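Long-range contacts in large T antigen (Merkel cell polyomavirus, PDB 3QFQ), which binds the viral origin of replication through its origin-binding domain, probably as the first step in assembling the machinery that starts viral DNA replication: residues L21-S26 / V104-E109; S36-Y41 / F75-K80. All blocks are in the same frame, centred on the assembly; numbering follows the deposited sequence.

Interaction 1 of 2, residues L21-S26 / V104-E109; sequences LSDYLS and VNKMPE. With nucleotides of chain E.
Tyr24 and Glu109 meet through a single carbon of the acid: Glu109 CB sits over the centre of one face of the Tyr24 ring, 4.2 Å from the ring centroid and 10° off the ring normal, a CH-pi contact. Lys106 reaches the same ring obliquely, its side chain crossing that of Tyr24 at about a right angle, with NZ 3.5 Å from Tyr24 CD1. A bend at chi3 (-65°) brings Lys106 CE and NZ to the CD1-CE1 side of the ring, from where NZ also faces Asp23, whose OD2 stands 3.9 Å from Lys106 NZ, a long, probably weak salt bridge at the exposed side chain of Asp23. The type I turn from Leu21 to Tyr24 brings both Asp23 and Tyr24 to the Lys106 side. The backbones join at a single bridge between Leu25 and Val104, with a weak hydrogen bond from Asn105 N to Tyr24 O (3.3 Å). On the buried side, the Leu25 CD2 branch meets Val104 CG1 at 3.5 Å.

Asn105 carries the contact to the DNA. Its CG lies beside its own backbone N (chi1 -58°), which sets the amide against Ser26 CB through OD1; ND2 gives a weak hydrogen bond to OP1 of DG3 of chain E, 2.9 Å away. Ser26 CB also lies close to OP2 of that phosphate, while Ser26 OG is taken by Gly103 O. Both contacts to DG3 of chain E are to phosphate oxygens.

Lys106 is the N-cap residue of helix 107-113, and Met110 of that helix receives Tyr24, Leu25 and Val104. Val104 also packs on Cys37 and Ala39 of strand 34-42. Through the Leu25-Val104 bridge and the packing on Met110, the loop 21-26 lies against the link between strand 100-103 and the helix.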
# COMPACT_ATOMS: atom_id res chain seq x y z
N LEU B 21 9.09 31.56 -30.48
CA LEU B 21 7.98 30.62 -30.59
C LEU B 21 7.12 30.61 -29.33
O LEU B 21 6.22 29.78 -29.19
CB LEU B 21 8.47 29.20 -30.93
CG LEU B 21 9.51 28.52 -30.03
CD1 LEU B 21 10.87 29.17 -30.18
CD2 LEU B 21 9.08 28.49 -28.57
N SER B 22 7.39 31.54 -28.43
CA SER B 22 6.67 31.62 -27.15
C SER B 22 5.22 32.05 -27.33
O SER B 22 4.45 32.07 -26.37
CB SER B 22 7.40 32.57 -26.19
OG SER B 22 6.82 32.54 -24.90
N ASP B 23 4.84 32.40 -28.55
CA ASP B 23 3.48 32.83 -28.83
C ASP B 23 2.60 31.63 -29.19
O ASP B 23 1.38 31.68 -29.05
CB ASP B 23 3.46 33.87 -29.96
CG ASP B 23 2.06 34.29 -30.34
OD1 ASP B 23 1.55 35.29 -29.78
OD2 ASP B 23 1.46 33.63 -31.22
N TYR B 24 3.24 30.57 -29.67
CA TYR B 24 2.53 29.37 -30.10
C TYR B 24 2.13 28.47 -28.93
O TYR B 24 1.62 27.37 -29.13
CB TYR B 24 3.40 28.57 -31.08
CG TYR B 24 3.78 29.30 -32.35
CD1 TYR B 24 3.04 30.39 -32.78
CD2 TYR B 24 4.87 28.90 -33.11
CE1 TYR B 24 3.38 31.07 -33.95
CE2 TYR B 24 5.22 29.57 -34.27
CZ TYR B 24 4.47 30.65 -34.68
OH TYR B 24 4.81 31.32 -35.84
N LEU B 25 2.35 28.96 -27.71
CA LEU B 25 2.12 28.15 -26.51
C LEU B 25 0.91 28.61 -25.71
O LEU B 25 0.38 29.70 -25.93
CB LEU B 25 3.38 28.16 -25.63
CG LEU B 25 4.67 27.71 -26.31
CD1 LEU B 25 5.90 28.05 -25.47
CD2 LEU B 25 4.63 26.22 -26.61
N SER B 26 0.46 27.76 -24.79
CA SER B 26 -0.63 28.12 -23.88
C SER B 26 -0.05 28.41 -22.50
O SER B 26 0.54 27.54 -21.87
CB SER B 26 -1.65 26.98 -23.78
OG SER B 26 -1.06 25.81 -23.25
N VAL B 104 0.99 23.09 -26.48
CA VAL B 104 1.01 23.79 -27.76
C VAL B 104 -0.38 23.92 -28.37
O VAL B 104 -1.05 22.92 -28.64
CB VAL B 104 1.94 23.12 -28.78
CG1 VAL B 104 3.39 23.50 -28.52
CG2 VAL B 104 1.77 21.61 -28.75
N ASN B 105 -0.82 25.16 -28.59
CA ASN B 105 -2.13 25.42 -29.17
C ASN B 105 -2.13 25.25 -30.68
O ASN B 105 -3.15 24.89 -31.27
CB ASN B 105 -2.60 26.83 -28.80
CG ASN B 105 -2.66 27.04 -27.29
OD1 ASN B 105 -2.84 26.09 -26.53
ND2 ASN B 105 -2.50 28.29 -26.87
N LYS B 106 -0.99 25.51 -31.31
CA LYS B 106 -0.85 25.35 -32.75
C LYS B 106 0.36 24.48 -33.06
O LYS B 106 1.47 24.99 -33.22
CB LYS B 106 -0.71 26.70 -33.43
CG LYS B 106 -1.92 27.61 -33.25
CD LYS B 106 -1.65 29.00 -33.81
CE LYS B 106 -0.56 29.70 -33.02
NZ LYS B 106 -0.31 31.08 -33.53
N MET B 107 0.14 23.17 -33.13
CA MET B 107 1.22 22.22 -33.35
C MET B 107 1.89 22.34 -34.73
O MET B 107 3.11 22.31 -34.83
CB MET B 107 0.73 20.79 -33.13
CG MET B 107 1.84 19.75 -33.19
SD MET B 107 3.01 19.92 -31.82
CE MET B 107 2.35 18.72 -30.67
N PRO B 108 1.09 22.47 -35.80
CA PRO B 108 1.69 22.55 -37.13
C PRO B 108 2.62 23.76 -37.27
O PRO B 108 3.65 23.67 -37.94
CB PRO B 108 0.48 22.70 -38.06
CG PRO B 108 -0.63 23.18 -37.18
CD PRO B 108 -0.38 22.54 -35.86
N GLU B 109 2.25 24.87 -36.64
CA GLU B 109 3.05 26.08 -36.71
C GLU B 109 4.37 25.88 -35.97
O GLU B 109 5.42 26.34 -36.42
CB GLU B 109 2.27 27.24 -36.10
CG GLU B 109 0.84 27.35 -36.61
CD GLU B 109 0.77 27.72 -38.08
OE1 GLU B 109 1.73 28.32 -38.59
OE2 GLU B 109 -0.26 27.40 -38.72
P DG E 3 -4.61 29.66 -23.94
OP1 DG E 3 -3.53 30.13 -24.84
OP2 DG E 3 -4.65 28.25 -23.50
O5' DG E 3 -4.60 30.58 -22.64
C5' DG E 3 -5.23 30.12 -21.46
C4' DG E 3 -6.50 30.86 -21.15
O4' DG E 3 -7.55 30.41 -22.03
C3' DG E 3 -7.01 30.57 -19.75
O3' DG E 3 -6.60 31.59 -18.86
C2' DG E 3 -8.53 30.50 -19.87
C1' DG E 3 -8.79 30.50 -21.37
N9 DG E 3 -9.60 29.38 -21.82
C8 DG E 3 -9.15 28.28 -22.51
N7 DG E 3 -10.10 27.43 -22.79
C5 DG E 3 -11.25 28.00 -22.26
C6 DG E 3 -12.58 27.53 -22.27
O6 DG E 3 -13.01 26.48 -22.76
N1 DG E 3 -13.44 28.42 -21.63
C2 DG E 3 -13.06 29.61 -21.05
N2 DG E 3 -14.04 30.32 -20.47
N3 DG E 3 -11.81 30.06 -21.03
C4 DG E 3 -10.96 29.21 -21.66

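Interaction 2 of 2, residues S36-Y41 / F75-K80; sequences SCFAIY and FITLSK. With nucleotides of chain D.
Phe75 CG stands between its backbone N and carbonyl carbon (chi1 61°), which swings the ring across to the neighbouring strand, whereas Phe38 CG lies beside its own N (chi1 -49°), which sets the Phe38 ring with CD2 3.8 Å from Phe75 CE1. The two rings meet obliquely, planes at 43°. The strand pairing itself places Phe38 CB over one face of Phe75, a CH-pi contact 4.2 Å from the centroid; Ile40 CD1 comes to the edge of Phe75, near its plane.

Strands 34-42 and 71-77 run antiparallel here within the sheet of the origin-binding domain. Phe38 and Phe75 form the hydrogen-bonded pair: Phe38 N to Phe75 O is nearly straight (3.0 Å), and Phe75 N returns to Phe38 O at 2.9 Å. Cys37 and Ile76 are the non-hydrogen-bonded pair, on the opposite face, where Cys37 SG touches Ile76 CD1 at 3.7 Å. Helix 83-90 covers the phenylalanine face, Ile86 packing on both rings.

At the strand end, Thr77 N bonds to Ser36 O (3.0 Å), and Ile76 CA adds a CA-H...O contact to the same oxygen. Beyond the corner at Leu78 and Ser79, Lys80 CG passes 3.4 Å from Ser36 OG, and the Lys80 side chain runs past the phosphate of DC22 of chain D, CB and CE both near OP2; Lys80 NZ forms a salt bridge with another DNA phosphate.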
# COMPACT_ATOMS: atom_id res chain seq x y z
N SER B 36 -4.05 17.58 -25.95
CA SER B 36 -3.41 16.37 -26.44
C SER B 36 -1.99 16.64 -26.94
O SER B 36 -1.21 15.72 -27.15
CB SER B 36 -4.23 15.76 -27.58
OG SER B 36 -5.54 15.42 -27.15
N CYS B 37 -1.68 17.92 -27.14
CA CYS B 37 -0.39 18.32 -27.69
C CYS B 37 0.48 19.02 -26.65
O CYS B 37 0.05 19.99 -26.03
CB CYS B 37 -0.59 19.23 -28.90
SG CYS B 37 -1.62 18.55 -30.22
N PHE B 38 1.70 18.53 -26.47
CA PHE B 38 2.62 19.10 -25.49
C PHE B 38 4.01 19.32 -26.08
O PHE B 38 4.38 18.73 -27.09
CB PHE B 38 2.71 18.20 -24.25
CG PHE B 38 1.38 17.79 -23.69
CD1 PHE B 38 0.66 18.66 -22.89
CD2 PHE B 38 0.85 16.54 -23.96
CE1 PHE B 38 -0.57 18.28 -22.37
CE2 PHE B 38 -0.37 16.16 -23.44
CZ PHE B 38 -1.08 17.03 -22.65
N ALA B 39 4.78 20.19 -25.43
CA ALA B 39 6.17 20.44 -25.80
C ALA B 39 6.99 20.75 -24.55
O ALA B 39 6.49 21.35 -23.60
CB ALA B 39 6.26 21.58 -26.80
N ILE B 40 8.26 20.33 -24.55
CA ILE B 40 9.11 20.48 -23.38
C ILE B 40 10.49 21.04 -23.74
O ILE B 40 10.91 20.99 -24.89
CB ILE B 40 9.26 19.15 -22.62
CG1 ILE B 40 7.90 18.48 -22.43
CG2 ILE B 40 9.93 19.36 -21.26
CD1 ILE B 40 7.94 17.22 -21.63
N TYR B 41 11.18 21.58 -22.74
CA TYR B 41 12.44 22.28 -22.97
C TYR B 41 13.47 21.95 -21.89
O TYR B 41 13.45 22.53 -20.80
CB TYR B 41 12.18 23.79 -23.01
CG TYR B 41 13.38 24.64 -23.38
CD1 TYR B 41 14.60 24.07 -23.72
CD2 TYR B 41 13.29 26.03 -23.37
CE1 TYR B 41 15.69 24.86 -24.05
CE2 TYR B 41 14.37 26.82 -23.70
CZ TYR B 41 15.57 26.23 -24.04
OH TYR B 41 16.65 27.02 -24.36
N PHE B 75 5.34 16.43 -28.61
CA PHE B 75 4.67 15.16 -28.88
C PHE B 75 3.16 15.29 -28.73
O PHE B 75 2.65 16.28 -28.22
CB PHE B 75 5.20 14.06 -27.95
CG PHE B 75 4.97 14.34 -26.50
CD1 PHE B 75 3.85 13.83 -25.85
CD2 PHE B 75 5.86 15.11 -25.77
CE1 PHE B 75 3.64 14.08 -24.50
CE2 PHE B 75 5.65 15.36 -24.43
CZ PHE B 75 4.54 14.85 -23.79
N ILE B 76 2.44 14.26 -29.18
CA ILE B 76 0.99 14.25 -29.08
C ILE B 76 0.49 12.87 -28.70
O ILE B 76 0.94 11.86 -29.23
CB ILE B 76 0.33 14.69 -30.40
CG1 ILE B 76 -1.19 14.71 -30.25
CG2 ILE B 76 0.75 13.77 -31.54
CD1 ILE B 76 -1.92 15.13 -31.50
N THR B 77 -0.43 12.84 -27.75
CA THR B 77 -1.00 11.59 -27.28
C THR B 77 -2.39 11.36 -27.86
O THR B 77 -2.99 12.27 -28.44
CB THR B 77 -1.09 11.57 -25.75
OG1 THR B 77 -1.87 12.69 -25.30
CG2 THR B 77 0.30 11.66 -25.14
N LEU B 78 -2.89 10.15 -27.68
CA LEU B 78 -4.24 9.81 -28.12
C LEU B 78 -5.26 10.29 -27.09
O LEU B 78 -6.27 10.90 -27.44
CB LEU B 78 -4.37 8.30 -28.34
CG LEU B 78 -3.73 7.71 -29.61
CD1 LEU B 78 -4.26 8.39 -30.86
CD2 LEU B 78 -2.20 7.78 -29.56
N SER B 79 -4.98 10.01 -25.83
CA SER B 79 -5.84 10.46 -24.74
C SER B 79 -5.49 11.89 -24.34
O SER B 79 -4.33 12.30 -24.43
CB SER B 79 -5.71 9.53 -23.53
OG SER B 79 -4.35 9.24 -23.26
N LYS B 80 -6.48 12.66 -23.91
CA LYS B 80 -6.25 14.03 -23.48
C LYS B 80 -5.65 14.06 -22.07
O LYS B 80 -5.94 13.20 -21.24
CB LYS B 80 -7.54 14.84 -23.53
CG LYS B 80 -8.09 15.02 -24.94
CD LYS B 80 -9.37 15.83 -24.92
CE LYS B 80 -10.44 15.14 -24.08
NZ LYS B 80 -11.69 15.95 -24.03
P DC D 22 -10.08 13.24 -20.61
OP1 DC D 22 -10.21 12.22 -21.68
OP2 DC D 22 -9.38 14.51 -20.91
O5' DC D 22 -11.53 13.60 -20.03
C5' DC D 22 -12.48 12.56 -19.77
C4' DC D 22 -13.71 13.06 -19.03
O4' DC D 22 -13.34 13.53 -17.71
C3' DC D 22 -14.43 14.26 -19.64
O3' DC D 22 -15.28 13.88 -20.69
C2' DC D 22 -15.22 14.75 -18.44
C1' DC D 22 -14.17 14.63 -17.35
N1 DC D 22 -13.35 15.87 -17.23
C2 DC D 22 -13.92 16.99 -16.62
O2 DC D 22 -15.07 16.92 -16.19
N3 DC D 22 -13.18 18.13 -16.50
C4 DC D 22 -11.93 18.16 -16.97
N4 DC D 22 -11.25 19.31 -16.84
C5 DC D 22 -11.34 17.03 -17.60
C6 DC D 22 -12.07 15.92 -17.71
P DG D 21 -4.15 13.14 -16.96
OP1 DG D 21 -3.02 12.18 -17.08
OP2 DG D 21 -3.96 14.55 -17.35
O5' DG D 21 -5.38 12.58 -17.81
C5' DG D 21 -6.48 13.43 -18.09
C4' DG D 21 -7.76 12.80 -17.57
O4' DG D 21 -7.89 13.05 -16.15
C3' DG D 21 -9.05 13.31 -18.19
O3' DG D 21 -9.33 12.55 -19.36
C2' DG D 21 -10.06 13.04 -17.08
C1' DG D 21 -9.24 13.32 -15.83
N9 DG D 21 -9.31 14.70 -15.36
C8 DG D 21 -8.35 15.67 -15.49
N7 DG D 21 -8.70 16.81 -14.96
C5 DG D 21 -9.97 16.58 -14.45
C6 DG D 21 -10.85 17.45 -13.77
O6 DG D 21 -10.68 18.64 -13.47
N1 DG D 21 -12.05 16.81 -13.43
C2 DG D 21 -12.34 15.50 -13.72
N2 DG D 21 -13.55 15.06 -13.31
N3 DG D 21 -11.52 14.68 -14.35
C4 DG D 21 -10.36 15.28 -14.69

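Interaction 2 joins two strands of the central sheet, with a buried aromatic face against helix 83-90; interaction 1 lies farther from the chain centre and packs a loop against the start of helix 107-113. Regular backbone pairing carries 36-41/75-80, whereas 21-26/104-109 has one bridge, one weak backbone bond and a mix of charged, aromatic and apolar contacts. Their centres are about 12 Å apart and they touch: Val104 N probably bonds to Cys37 O (3.3 Å), and Met107 CE packs on Cys37 CB. Each reaches DNA backbone at its margin, through Asn105 on chain E in one and Lys80 on chain D in the other.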